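Local coordinates for protein Dok-7 (Mus musculus, PDB 3ML4), which activates the muscle receptor tyrosine kinase MuSK as a dimeric, membrane-associated adaptor, inducing its autophosphorylation and promoting formation of the neuromuscular synapse, at residues Gly125-Ser130 and Gly180-Val185; Asp140-Ala145 and Gly154-Ser159; Asp160-Gly165 and Ile172-Thr177; Tyr164-Asn169 and Glu192-Ser197. One frame throughout, in Å; residues are numbered along the deposited sequence.

Contact 1 of 4, residues Gly125-Ser130 and Gly180-Val185; sequences GTKLES and GYWAGV
Leu-128 meets the indole of Trp-182 at a slant, its CD2 methyl set against the six-membered ring 3.6 Å from CZ3 and nearly as close to CH2. Lys-127 comes to the same corner with the first carbon of its chain: Lys-127 CB lies 3.7 Å from Trp-182 CZ3. Beyond that carbon the lysine bends at chi2 and chi3, and its amine leads away from the contact. Trp-182 reaches both residues because its CG stands beside the backbone N, anti to the carbonyl carbon (chi1 -80°), which carries the benzo part of the indole across to the loop between strands 115-122 and 133-138. At the other end, Thr-126 turns CG2 toward the carbonyl of Val-185, 3.5 Å from its O, at the start of strand 184-189. Thr-126 OG1 looks back into its own loop and accepts the N-H of Leu-128 at 3.0 Å, closing an ST turn. With an alanine here, the N-H of Leu-128 would probably be left without this acceptor and the turn that presents the leucine to the indole less firmly set. The backbone O of Trp-182 accepts the indole N-H of Trp-156. No hydrogen bond joins the two segments: this surface contact of the PTB domain is van der Waals packing, and the ST turn within 125-130 shapes its loop side.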
loop_
_atom_site.group_PDB
_atom_site.type_symbol
_atom_site.label_atom_id
_atom_site.label_comp_id
_atom_site.label_asym_id
_atom_site.label_seq_id
_atom_site.Cartn_x
_atom_site.Cartn_y
_atom_site.Cartn_z
ATOM N N GLY B 125 -3.609 -33.528 11.387
ATOM C CA GLY B 125 -4.265 -34.136 10.231
ATOM C C GLY B 125 -3.804 -33.599 8.888
ATOM O O GLY B 125 -3.938 -34.270 7.864
ATOM N N THR B 126 -3.261 -32.386 8.891
ATOM C CA THR B 126 -2.892 -31.703 7.658
ATOM C C THR B 126 -1.372 -31.615 7.485
ATOM O O THR B 126 -0.625 -32.195 8.267
ATOM C CB THR B 126 -3.507 -30.282 7.611
ATOM O OG1 THR B 126 -2.773 -29.406 8.476
ATOM C CG2 THR B 126 -4.981 -30.306 8.028
ATOM N N LYS B 127 -0.931 -30.895 6.451
ATOM C CA LYS B 127 0.487 -30.586 6.232
ATOM C C LYS B 127 1.070 -29.715 7.355
ATOM O O LYS B 127 2.277 -29.724 7.586
ATOM C CB LYS B 127 0.673 -29.862 4.886
ATOM C CG LYS B 127 1.577 -30.550 3.842
ATOM C CD LYS B 127 0.799 -31.382 2.816
ATOM C CE LYS B 127 0.797 -32.871 3.182
ATOM N NZ LYS B 127 -0.195 -33.665 2.387
ATOM N N LEU B 128 0.206 -28.964 8.039
ATOM C CA LEU B 128 0.618 -28.045 9.104
ATOM C C LEU B 128 0.971 -28.776 10.392
ATOM O O LEU B 128 0.296 -29.729 10.789
ATOM C CB LEU B 128 -0.491 -27.028 9.412
ATOM C CG LEU B 128 -1.081 -26.101 8.345
ATOM C CD1 LEU B 128 -2.320 -25.427 8.895
ATOM C CD2 LEU B 128 -0.077 -25.059 7.879
ATOM N N GLU B 129 2.030 -28.310 11.045
ATOM C CA GLU B 129 2.385 -28.772 12.373
ATOM C C GLU B 129 1.276 -28.411 13.352
ATOM O O GLU B 129 0.748 -27.298 13.328
ATOM C CB GLU B 129 3.698 -28.131 12.812
ATOM C CG GLU B 129 4.302 -28.748 14.064
ATOM C CD GLU B 129 5.522 -27.995 14.573
ATOM O OE1 GLU B 129 5.929 -26.986 13.950
ATOM O OE2 GLU B 129 6.079 -28.427 15.606
ATOM N N SER B 130 0.929 -29.356 14.213
ATOM C CA SER B 130 -0.102 -29.135 15.219
ATOM C C SER B 130 0.442 -28.436 16.472
ATOM O O SER B 130 1.659 -28.353 16.666
ATOM C CB SER B 130 -0.771 -30.464 15.589
ATOM O OG SER B 130 0.160 -31.380 16.129
ATOM N N GLY B 180 -1.046 -24.045 -4.460
ATOM C CA GLY B 180 -0.501 -25.378 -4.717
ATOM C C GLY B 180 -0.520 -26.435 -3.631
ATOM O O GLY B 180 -1.469 -27.220 -3.544
ATOM N N TYR B 181 0.545 -26.493 -2.832
ATOM C CA TYR B 181 0.630 -27.487 -1.748
ATOM C C TYR B 181 0.089 -26.969 -0.429
ATOM O O TYR B 181 0.083 -27.690 0.565
ATOM C CB TYR B 181 2.052 -28.046 -1.570
ATOM C CG TYR B 181 2.425 -29.112 -2.580
ATOM C CD1 TYR B 181 1.442 -29.878 -3.222
ATOM C CD2 TYR B 181 3.757 -29.372 -2.879
ATOM C CE1 TYR B 181 1.787 -30.857 -4.153
ATOM C CE2 TYR B 181 4.111 -30.349 -3.803
ATOM C CZ TYR B 181 3.126 -31.085 -4.433
ATOM O OH TYR B 181 3.494 -32.047 -5.344
ATOM N N TRP B 182 -0.356 -25.718 -0.427
ATOM C CA TRP B 182 -1.109 -25.194 0.699
ATOM C C TRP B 182 -2.620 -25.313 0.487
ATOM O O TRP B 182 -3.408 -24.855 1.317
ATOM C CB TRP B 182 -0.691 -23.758 1.028
ATOM C CG TRP B 182 0.571 -23.689 1.839
ATOM C CD1 TRP B 182 1.614 -22.820 1.669
ATOM C CD2 TRP B 182 0.933 -24.535 2.942
ATOM N NE1 TRP B 182 2.595 -23.066 2.599
ATOM C CE2 TRP B 182 2.207 -24.116 3.388
ATOM C CE3 TRP B 182 0.305 -25.605 3.594
ATOM C CZ2 TRP B 182 2.866 -24.730 4.455
ATOM C CZ3 TRP B 182 0.957 -26.211 4.656
ATOM C CH2 TRP B 182 2.226 -25.769 5.079
ATOM N N ALA B 183 -3.016 -25.943 -0.618
ATOM C CA ALA B 183 -4.424 -26.205 -0.896
ATOM C C ALA B 183 -5.004 -27.171 0.134
ATOM O O ALA B 183 -4.273 -27.970 0.728
ATOM C CB ALA B 183 -4.597 -26.754 -2.298
ATOM N N GLY B 184 -6.313 -27.080 0.356
ATOM C CA GLY B 184 -7.009 -28.014 1.234
ATOM C C GLY B 184 -7.693 -27.356 2.415
ATOM O O GLY B 184 -7.784 -26.132 2.492
ATOM N N VAL B 185 -8.153 -28.190 3.346
ATOM C CA VAL B 185 -8.979 -27.759 4.466
ATOM C C VAL B 185 -8.184 -27.803 5.777
ATOM O O VAL B 185 -7.522 -28.795 6.075
ATOM C CB VAL B 185 -10.260 -28.630 4.563
ATOM C CG1 VAL B 185 -11.241 -28.046 5.567
ATOM C CG2 VAL B 185 -10.923 -28.762 3.190
#

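Contact 2 of 4, residues Asp140-Ala145 and Gly154-Ser159; sequences DILVLA and GQWKLS
Leu-142 extends its CD2 methyl toward the benzo side of the Trp-156 indole, 4.0 Å from CE3, the two side chains crossing at a slant on one face of an antiparallel beta hairpin. Strands 141-146 and 151-157 form this hairpin at one end of the seven-stranded sheet of the PTB domain, a member of the PH superfold. The leucine reaches the ring with CG anti to its own backbone N (chi1 -172°). Two more groups come to the indole at its edge, near its plane: the carbonyl of Leu-142, and Leu-144 CD1, which lies 4.1 Å from Trp-156 CH2. The ring is folded back over Gly-154, where even a CB atom would collide with CH2. Phe-173 and Phe-186 meet the same indole edge-to-face, and Phe-200 of helix 193-203 reaches Leu-142, so this face looks into the domain core. Ile-141, Val-143, Gln-155 and Lys-157 occupy the other face; there Val-143 CG2 rests 3.9 Å from Gln-155 CB, while the glutamine chain runs on away from the partner strand. Leu-142 and Trp-156 are a hydrogen-bonded pair: Leu-142 N donates to Trp-156 O in a nearly straight bond (177°), and Trp-156 N donates in turn to Leu-142 O at 2.8 Å, in the carbonyl plane. Past the strand end, where the chain enters a 3-10 turn, Leu-158 puts CD1 3.6 Å from Leu-142 CB, and its backbone N donates to Asp-140 O at 3.1 Å from above the carbonyl plane.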
loop_
_atom_site.group_PDB
_atom_site.type_symbol
_atom_site.label_atom_id
_atom_site.label_comp_id
_atom_site.label_asym_id
_atom_site.label_seq_id
_atom_site.Cartn_x
_atom_site.Cartn_y
_atom_site.Cartn_z
ATOM N N ASP B 140 -3.684 -8.533 2.592
ATOM C CA ASP B 140 -4.064 -9.481 1.548
ATOM C C ASP B 140 -3.541 -10.905 1.793
ATOM O O ASP B 140 -3.863 -11.822 1.034
ATOM C CB ASP B 140 -3.636 -8.965 0.160
ATOM C CG ASP B 140 -2.354 -8.120 0.203
ATOM O OD1 ASP B 140 -2.197 -7.230 -0.669
ATOM O OD2 ASP B 140 -1.509 -8.335 1.100
ATOM N N ILE B 141 -2.754 -11.080 2.856
ATOM C CA ILE B 141 -2.151 -12.380 3.168
ATOM C C ILE B 141 -2.507 -12.950 4.547
ATOM O O ILE B 141 -2.654 -12.222 5.533
ATOM C CB ILE B 141 -0.611 -12.375 2.984
ATOM C CG1 ILE B 141 0.031 -11.211 3.746
ATOM C CG2 ILE B 141 -0.258 -12.348 1.506
ATOM C CD1 ILE B 141 1.560 -11.284 3.855
ATOM N N LEU B 142 -2.650 -14.269 4.587
ATOM C CA LEU B 142 -2.896 -14.996 5.821
ATOM C C LEU B 142 -1.696 -15.870 6.131
ATOM O O LEU B 142 -1.163 -16.555 5.261
ATOM C CB LEU B 142 -4.161 -15.854 5.717
ATOM C CG LEU B 142 -4.652 -16.526 7.006
ATOM C CD1 LEU B 142 -5.303 -15.510 7.946
ATOM C CD2 LEU B 142 -5.614 -17.671 6.690
ATOM N N VAL B 143 -1.285 -15.841 7.389
ATOM C CA VAL B 143 -0.089 -16.531 7.827
ATOM C C VAL B 143 -0.341 -17.224 9.164
ATOM O O VAL B 143 -1.083 -16.723 10.008
ATOM C CB VAL B 143 1.112 -15.537 7.889
ATOM C CG1 VAL B 143 2.059 -15.821 9.047
ATOM C CG2 VAL B 143 1.855 -15.537 6.572
ATOM N N LEU B 144 0.260 -18.394 9.330
ATOM C CA LEU B 144 0.354 -19.029 10.636
ATOM C C LEU B 144 1.792 -18.942 11.125
ATOM O O LEU B 144 2.722 -19.123 10.342
ATOM C CB LEU B 144 -0.134 -20.485 10.581
ATOM C CG LEU B 144 -1.600 -20.707 10.970
ATOM C CD1 LEU B 144 -2.095 -22.081 10.542
ATOM C CD2 LEU B 144 -1.815 -20.512 12.470
ATOM N N ALA B 145 1.972 -18.657 12.410
ATOM C CA ALA B 145 3.315 -18.464 12.966
ATOM C C ALA B 145 3.518 -19.176 14.297
ATOM O O ALA B 145 2.610 -19.238 15.127
ATOM C CB ALA B 145 3.640 -16.974 13.093
ATOM N N GLY B 154 2.869 -21.479 7.408
ATOM C CA GLY B 154 1.765 -21.596 6.460
ATOM C C GLY B 154 1.357 -20.221 5.980
ATOM O O GLY B 154 1.253 -19.295 6.783
ATOM N N GLN B 155 1.141 -20.087 4.671
ATOM C CA GLN B 155 0.795 -18.799 4.062
ATOM C C GLN B 155 -0.200 -18.922 2.906
ATOM O O GLN B 155 -0.076 -19.802 2.056
ATOM C CB GLN B 155 2.052 -18.058 3.597
ATOM C CG GLN B 155 2.875 -18.800 2.544
ATOM C CD GLN B 155 4.077 -18.003 2.066
ATOM O OE1 GLN B 155 5.220 -18.425 2.234
ATOM N NE2 GLN B 155 3.822 -16.842 1.472
ATOM N N TRP B 156 -1.181 -18.025 2.884
ATOM C CA TRP B 156 -2.206 -17.996 1.844
ATOM C C TRP B 156 -2.522 -16.550 1.486
ATOM O O TRP B 156 -2.517 -15.684 2.361
ATOM C CB TRP B 156 -3.501 -18.667 2.333
ATOM C CG TRP B 156 -3.357 -20.079 2.858
ATOM C CD1 TRP B 156 -3.606 -21.232 2.174
ATOM C CD2 TRP B 156 -2.943 -20.478 4.175
ATOM N NE1 TRP B 156 -3.373 -22.327 2.977
ATOM C CE2 TRP B 156 -2.961 -21.892 4.208
ATOM C CE3 TRP B 156 -2.554 -19.780 5.325
ATOM C CZ2 TRP B 156 -2.602 -22.623 5.349
ATOM C CZ3 TRP B 156 -2.199 -20.503 6.458
ATOM C CH2 TRP B 156 -2.225 -21.915 6.460
ATOM N N LYS B 157 -2.788 -16.287 0.208
ATOM C CA LYS B 157 -3.523 -15.085 -0.179
ATOM C C LYS B 157 -4.961 -15.328 0.243
ATOM O O LYS B 157 -5.507 -16.406 -0.016
ATOM C CB LYS B 157 -3.502 -14.862 -1.694
ATOM C CG LYS B 157 -2.216 -14.308 -2.284
ATOM C CD LYS B 157 -2.510 -13.610 -3.613
ATOM C CE LYS B 157 -1.583 -14.073 -4.735
ATOM N NZ LYS B 157 -0.131 -13.871 -4.439
ATOM N N LEU B 158 -5.580 -14.340 0.884
ATOM C CA LEU B 158 -7.010 -14.414 1.194
ATOM C C LEU B 158 -7.896 -14.644 -0.038
ATOM O O LEU B 158 -8.915 -15.325 0.049
ATOM C CB LEU B 158 -7.471 -13.174 1.960
ATOM C CG LEU B 158 -7.915 -13.448 3.398
ATOM C CD1 LEU B 158 -6.733 -13.741 4.317
ATOM C CD2 LEU B 158 -8.732 -12.282 3.927
ATOM N N SER B 159 -7.485 -14.095 -1.179
ATOM C CA SER B 159 -8.241 -14.217 -2.427
ATOM C C SER B 159 -8.207 -15.636 -3.026
ATOM O O SER B 159 -8.918 -15.931 -3.996
ATOM C CB SER B 159 -7.761 -13.173 -3.450
ATOM O OG SER B 159 -6.385 -13.337 -3.748
#

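Contact 3 of 4, residues Asp160-Gly165 and Ile172-Thr177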
loop_
_atom_site.group_PDB
_atom_site.type_symbol
_atom_site.label_atom_id
_atom_site.label_comp_id
_atom_site.label_asym_id
_atom_site.label_seq_id
_atom_site.Cartn_x
_atom_site.Cartn_y
_atom_site.Cartn_z
ATOM N N ASP B 160 -7.391 -16.507 -2.437
ATOM C CA ASP B 160 -7.241 -17.875 -2.921
ATOM C C ASP B 160 -7.946 -18.894 -2.018
ATOM O O ASP B 160 -7.864 -20.102 -2.244
ATOM C CB ASP B 160 -5.757 -18.213 -3.071
ATOM C CG ASP B 160 -5.062 -17.354 -4.112
ATOM O OD1 ASP B 160 -5.757 -16.740 -4.951
ATOM O OD2 ASP B 160 -3.816 -17.295 -4.104
ATOM N N LEU B 161 -8.639 -18.396 -0.999
ATOM C CA LEU B 161 -9.450 -19.231 -0.115
ATOM C C LEU B 161 -10.839 -19.465 -0.706
ATOM O O LEU B 161 -11.532 -18.510 -1.053
ATOM C CB LEU B 161 -9.583 -18.560 1.253
ATOM C CG LEU B 161 -8.662 -18.916 2.420
ATOM C CD1 LEU B 161 -7.262 -19.363 1.995
ATOM C CD2 LEU B 161 -8.596 -17.722 3.355
ATOM N N ARG B 162 -11.238 -20.732 -0.821
ATOM C CA ARG B 162 -12.573 -21.084 -1.328
ATOM C C ARG B 162 -13.637 -20.745 -0.301
ATOM O O ARG B 162 -14.625 -20.081 -0.606
ATOM C CB ARG B 162 -12.692 -22.578 -1.637
ATOM C CG ARG B 162 -11.658 -23.145 -2.582
ATOM C CD ARG B 162 -12.211 -24.356 -3.328
ATOM N NE ARG B 162 -11.152 -25.145 -3.961
ATOM C CZ ARG B 162 -11.343 -25.994 -4.967
ATOM N NH1 ARG B 162 -12.557 -26.168 -5.480
ATOM N NH2 ARG B 162 -10.316 -26.662 -5.469
ATOM N N ARG B 163 -13.411 -21.221 0.918
ATOM C CA ARG B 163 -14.408 -21.213 1.972
ATOM C C ARG B 163 -13.730 -20.971 3.306
ATOM O O ARG B 163 -12.523 -21.186 3.451
ATOM C CB ARG B 163 -15.131 -22.567 2.004
ATOM C CG ARG B 163 -16.357 -22.662 1.106
ATOM C CD ARG B 163 -16.302 -23.862 0.155
ATOM N NE ARG B 163 -15.950 -25.115 0.823
ATOM C CZ ARG B 163 -16.781 -26.141 1.003
ATOM N NH1 ARG B 163 -18.032 -26.080 0.559
ATOM N NH2 ARG B 163 -16.355 -27.239 1.625
ATOM N N TYR B 164 -14.516 -20.516 4.272
ATOM C CA TYR B 164 -14.069 -20.356 5.647
ATOM C C TYR B 164 -15.293 -20.132 6.519
ATOM O O TYR B 164 -16.348 -19.748 6.019
ATOM C CB TYR B 164 -13.086 -19.181 5.789
ATOM C CG TYR B 164 -13.663 -17.852 5.355
ATOM C CD1 TYR B 164 -14.514 -17.134 6.191
ATOM C CD2 TYR B 164 -13.359 -17.316 4.104
ATOM C CE1 TYR B 164 -15.056 -15.932 5.793
ATOM C CE2 TYR B 164 -13.892 -16.098 3.697
ATOM C CZ TYR B 164 -14.740 -15.415 4.544
ATOM O OH TYR B 164 -15.271 -14.212 4.150
ATOM N N GLY B 165 -15.153 -20.367 7.820
ATOM C CA GLY B 165 -16.241 -20.088 8.745
ATOM C C GLY B 165 -15.958 -20.436 10.190
ATOM O O GLY B 165 -15.134 -21.303 10.483
ATOM N N ILE B 172 -12.614 -22.804 10.663
ATOM C CA ILE B 172 -12.171 -23.611 9.528
ATOM C C ILE B 172 -11.951 -22.717 8.314
ATOM O O ILE B 172 -12.762 -21.834 8.042
ATOM C CB ILE B 172 -13.211 -24.723 9.176
ATOM C CG1 ILE B 172 -13.367 -25.715 10.337
ATOM C CG2 ILE B 172 -12.823 -25.460 7.892
ATOM C CD1 ILE B 172 -14.601 -26.620 10.230
ATOM N N PHE B 173 -10.854 -22.941 7.594
ATOM C CA PHE B 173 -10.670 -22.314 6.285
ATOM C C PHE B 173 -10.105 -23.280 5.235
ATOM O O PHE B 173 -9.361 -24.205 5.567
ATOM C CB PHE B 173 -9.837 -21.026 6.389
ATOM C CG PHE B 173 -8.390 -21.246 6.723
ATOM C CD1 PHE B 173 -7.977 -21.373 8.044
ATOM C CD2 PHE B 173 -7.429 -21.296 5.715
ATOM C CE1 PHE B 173 -6.631 -21.566 8.355
ATOM C CE2 PHE B 173 -6.076 -21.488 6.022
ATOM C CZ PHE B 173 -5.681 -21.621 7.342
ATOM N N GLU B 174 -10.476 -23.063 3.974
ATOM C CA GLU B 174 -10.009 -23.904 2.881
ATOM C C GLU B 174 -9.284 -23.107 1.794
ATOM O O GLU B 174 -9.831 -22.162 1.230
ATOM C CB GLU B 174 -11.170 -24.705 2.281
ATOM C CG GLU B 174 -10.762 -25.613 1.122
ATOM C CD GLU B 174 -11.942 -26.219 0.375
ATOM O OE1 GLU B 174 -13.110 -25.968 0.756
ATOM O OE2 GLU B 174 -11.691 -26.955 -0.605
ATOM N N GLY B 175 -8.046 -23.499 1.509
ATOM C CA GLY B 175 -7.291 -22.926 0.399
ATOM C C GLY B 175 -7.528 -23.699 -0.887
ATOM O O GLY B 175 -7.528 -24.934 -0.891
ATOM N N GLY B 176 -7.719 -22.970 -1.983
ATOM C CA GLY B 176 -8.019 -23.579 -3.268
ATOM C C GLY B 176 -6.813 -23.975 -4.097
ATOM O O GLY B 176 -5.678 -23.965 -3.615
ATOM N N THR B 177 -7.082 -24.320 -5.354
ATOM C CA THR B 177 -6.056 -24.714 -6.327
ATOM C C THR B 177 -4.943 -23.684 -6.467
ATOM O O THR B 177 -3.778 -24.048 -6.579
ATOM C CB THR B 177 -6.693 -25.022 -7.707
ATOM O OG1 THR B 177 -7.418 -26.253 -7.621
ATOM C CG2 THR B 177 -5.642 -25.140 -8.802
#
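An antiparallel hairpin pairing with a salt-bridge network on one face joins Arg-162 and Arg-163 to Glu-174, where strand 161-167 is outermost in this chain's part of the PTB sheet and strand 170-175 lies inside it. Gly-165 and Ile-172 make a regular hydrogen-bonded pair, Gly-165 N to Ile-172 O at 2.8 Å and the reverse bond similar. Further on the register slips in the manner of a classic beta bulge: Arg-162 N donates to Glu-174 O, yet Glu-174 N donates to Arg-163 O. Two successive arginines thus stand on the same side as one glutamate. Glu-174 is fully extended, with CG anti to its backbone N (chi1 180°), and its carboxylate reaches between them. Alongside it, Arg-163 NE donates to Glu-174 OE1 at 3.0 Å, the guanidinium turned 78° from the carboxylate plane. The Arg-162 guanidinium is almost parallel to that plane, but its NE is a long 3.9 Å from Glu-174 OE2 and no N-H points at the oxygen; charge alone links them. A glutamine in place of Glu-174 would probably cost Arg-163 its charged partner, leaving its guanidinium freer to turn, and weaken the pull on Arg-162. Arg-162 also runs alongside Gly-176, its CG 3.7 Å from Gly-176 CA. On the opposite face Tyr-164 CB packs 3.8 Å from Phe-173 CB. Arg-163 and Tyr-164 pair antiparallel with a strand of the bound MuSK peptide, and Thr-177 OG1 is hydrogen-bonded to a modified side chain of it, consistent with phosphotyrosine, with Arg-162 NH2 nearby: strand addition beside a recognition pocket, as in PTB domains.

Contact 4 of 4, residues Tyr164-Asn169 and Glu192-Ser197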
loop_
_atom_site.group_PDB
_atom_site.type_symbol
_atom_site.label_atom_id
_atom_site.label_comp_id
_atom_site.label_asym_id
_atom_site.label_seq_id
_atom_site.Cartn_x
_atom_site.Cartn_y
_atom_site.Cartn_z
ATOM N N TYR B 164 -14.516 -20.516 4.272
ATOM C CA TYR B 164 -14.069 -20.356 5.647
ATOM C C TYR B 164 -15.293 -20.132 6.519
ATOM O O TYR B 164 -16.348 -19.748 6.019
ATOM C CB TYR B 164 -13.086 -19.181 5.789
ATOM C CG TYR B 164 -13.663 -17.852 5.355
ATOM C CD1 TYR B 164 -14.514 -17.134 6.191
ATOM C CD2 TYR B 164 -13.359 -17.316 4.104
ATOM C CE1 TYR B 164 -15.056 -15.932 5.793
ATOM C CE2 TYR B 164 -13.892 -16.098 3.697
ATOM C CZ TYR B 164 -14.740 -15.415 4.544
ATOM O OH TYR B 164 -15.271 -14.212 4.150
ATOM N N GLY B 165 -15.153 -20.367 7.820
ATOM C CA GLY B 165 -16.241 -20.088 8.745
ATOM C C GLY B 165 -15.958 -20.436 10.190
ATOM O O GLY B 165 -15.134 -21.303 10.483
ATOM N N ALA B 166 -16.651 -19.738 11.087
ATOM C CA ALA B 166 -16.617 -20.023 12.514
ATOM C C ALA B 166 -17.345 -21.322 12.812
ATOM O O ALA B 166 -18.346 -21.642 12.168
ATOM C CB ALA B 166 -17.252 -18.881 13.299
ATOM N N VAL B 167 -16.834 -22.058 13.794
ATOM C CA VAL B 167 -17.475 -23.271 14.308
ATOM C C VAL B 167 -17.346 -23.275 15.835
ATOM O O VAL B 167 -16.540 -22.511 16.376
ATOM C CB VAL B 167 -16.846 -24.567 13.706
ATOM C CG1 VAL B 167 -17.262 -24.762 12.243
ATOM C CG2 VAL B 167 -15.326 -24.563 13.840
ATOM N N PRO B 168 -18.147 -24.108 16.540
ATOM C CA PRO B 168 -17.960 -24.276 17.988
ATOM C C PRO B 168 -16.490 -24.417 18.360
ATOM O O PRO B 168 -15.799 -25.288 17.824
ATOM C CB PRO B 168 -18.706 -25.581 18.282
ATOM C CG PRO B 168 -19.811 -25.592 17.293
ATOM C CD PRO B 168 -19.290 -24.907 16.045
ATOM N N ASN B 169 -16.023 -23.535 19.243
ATOM C CA ASN B 169 -14.632 -23.510 19.738
ATOM C C ASN B 169 -13.533 -23.547 18.663
ATOM O O ASN B 169 -12.413 -23.991 18.920
ATOM C CB ASN B 169 -14.403 -24.608 20.800
ATOM C CG ASN B 169 -13.208 -24.307 21.728
ATOM O OD1 ASN B 169 -12.620 -23.213 21.691
ATOM N ND2 ASN B 169 -12.852 -25.285 22.566
ATOM N N GLU B 192 -12.334 -17.283 19.294
ATOM C CA GLU B 192 -12.562 -16.051 18.539
ATOM C C GLU B 192 -12.918 -16.294 17.068
ATOM O O GLU B 192 -12.631 -15.466 16.205
ATOM C CB GLU B 192 -11.343 -15.123 18.660
ATOM C CG GLU B 192 -10.969 -14.756 20.092
ATOM C CD GLU B 192 -9.665 -14.004 20.167
ATOM O OE1 GLU B 192 -8.619 -14.600 19.838
ATOM O OE2 GLU B 192 -9.677 -12.816 20.556
ATOM N N GLY B 193 -13.557 -17.426 16.796
ATOM C CA GLY B 193 -13.898 -17.818 15.435
ATOM C C GLY B 193 -14.869 -16.871 14.763
ATOM O O GLY B 193 -14.730 -16.577 13.573
ATOM N N GLU B 194 -15.859 -16.415 15.527
ATOM C CA GLU B 194 -16.826 -15.418 15.070
ATOM C C GLU B 194 -16.124 -14.105 14.696
ATOM O O GLU B 194 -16.466 -13.483 13.691
ATOM C CB GLU B 194 -17.897 -15.175 16.140
ATOM C CG GLU B 194 -19.016 -16.225 16.174
ATOM C CD GLU B 194 -19.937 -16.073 17.389
ATOM O OE1 GLU B 194 -21.107 -15.663 17.216
ATOM O OE2 GLU B 194 -19.485 -16.351 18.521
ATOM N N GLN B 195 -15.143 -13.702 15.502
ATOM C CA GLN B 195 -14.305 -12.538 15.201
ATOM C C GLN B 195 -13.424 -12.745 13.977
ATOM O O GLN B 195 -13.206 -11.810 13.210
ATOM C CB GLN B 195 -13.431 -12.165 16.397
ATOM C CG GLN B 195 -14.102 -11.211 17.356
ATOM C CD GLN B 195 -13.481 -11.215 18.736
ATOM O OE1 GLN B 195 -12.277 -11.443 18.900
ATOM N NE2 GLN B 195 -14.306 -10.958 19.745
HETATM N N MSE B 196 -12.925 -13.964 13.797
HETATM C CA MSE B 196 -12.074 -14.273 12.653
HETATM C C MSE B 196 -12.861 -14.270 11.347
HETATM O O MSE B 196 -12.409 -13.715 10.347
HETATM C CB MSE B 196 -11.353 -15.610 12.847
HETATM C CG MSE B 196 -10.263 -15.562 13.900
HETATM SE SE MSE B 196 -9.579 -17.325 14.405
HETATM C CE MSE B 196 -9.489 -17.002 16.307
ATOM N N SER B 197 -14.041 -14.884 11.382
ATOM C CA SER B 197 -14.911 -15.015 10.217
ATOM C C SER B 197 -15.429 -13.656 9.748
ATOM O O SER B 197 -15.497 -13.386 8.542
ATOM C CB SER B 197 -16.083 -15.945 10.545
ATOM O OG SER B 197 -16.713 -16.411 9.369
HETATM O O HOH W 1 -18.949 -18.576 9.886
#
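The C-terminal helix of the PTB domain, residues 193-203, packs along the end of strand 161-167, with Ala-166 and Ser-197 carrying most of the contact. Over these segments the axes approach to 6.8 Å and run nearly antiparallel. Ala-166 directs its methyl at the first turn of the helix, CB lying 3.4 Å from Gly-193 O and 3.6 Å from Glu-194 N. A CB on Gly-193 would come to 3.5 Å from Ala-166 CB. Gly-193 O is engaged within the helix, accepting Ser-197 N-H. One turn on, Ser-197 OG swings anti to its backbone N (chi1 -163°), which brings it to the edge of the Tyr-164 ring, in the ring plane and 3.9 Å from CD1. It does not bond the strand directly; a water accepts the N-H of Ala-166 (2.8 Å from N) and is also hydrogen-bonded to Ser-197 OG at 3.2 Å, bridging strand and helix. Further along, the Tyr-164 hydroxyl is hydrogen-bonded to Asp-201, and Phe-200 meets the tyrosine ring edge-to-face. Ser-197 also packs against a polar side chain of the bound peptide, while Met-196, a selenomethionine, turns to Phe-171 of strand 170-175 and to Phe-118 and Val-120 of strand 115-122.

All four contacts belong to the PTB domain and reach its seven-stranded sheet. Contacts 1 and 2 join through Trp-182 O and Trp-156 NE1, 3.0 Å apart, while contacts 1 and 3 are stitched by Gly-184 N and Gly-175 O at 2.8 Å. Contact 2 meets contact 3 across the core, with Trp-156 CH2 3.6 Å from Phe-173 CZ, although their strands 151-157 and 161-167 lie at the two ends of the sheet order. Contact 4 shares Tyr-164 and Gly-165 with contact 3, and their centres lie about 13 Å apart. Contacts 3 and 4 both meet the bound MuSK peptide, which contact 2 also reaches through Ser-159; contact 4 stays about 8 Å (nearest atoms) from contact 1.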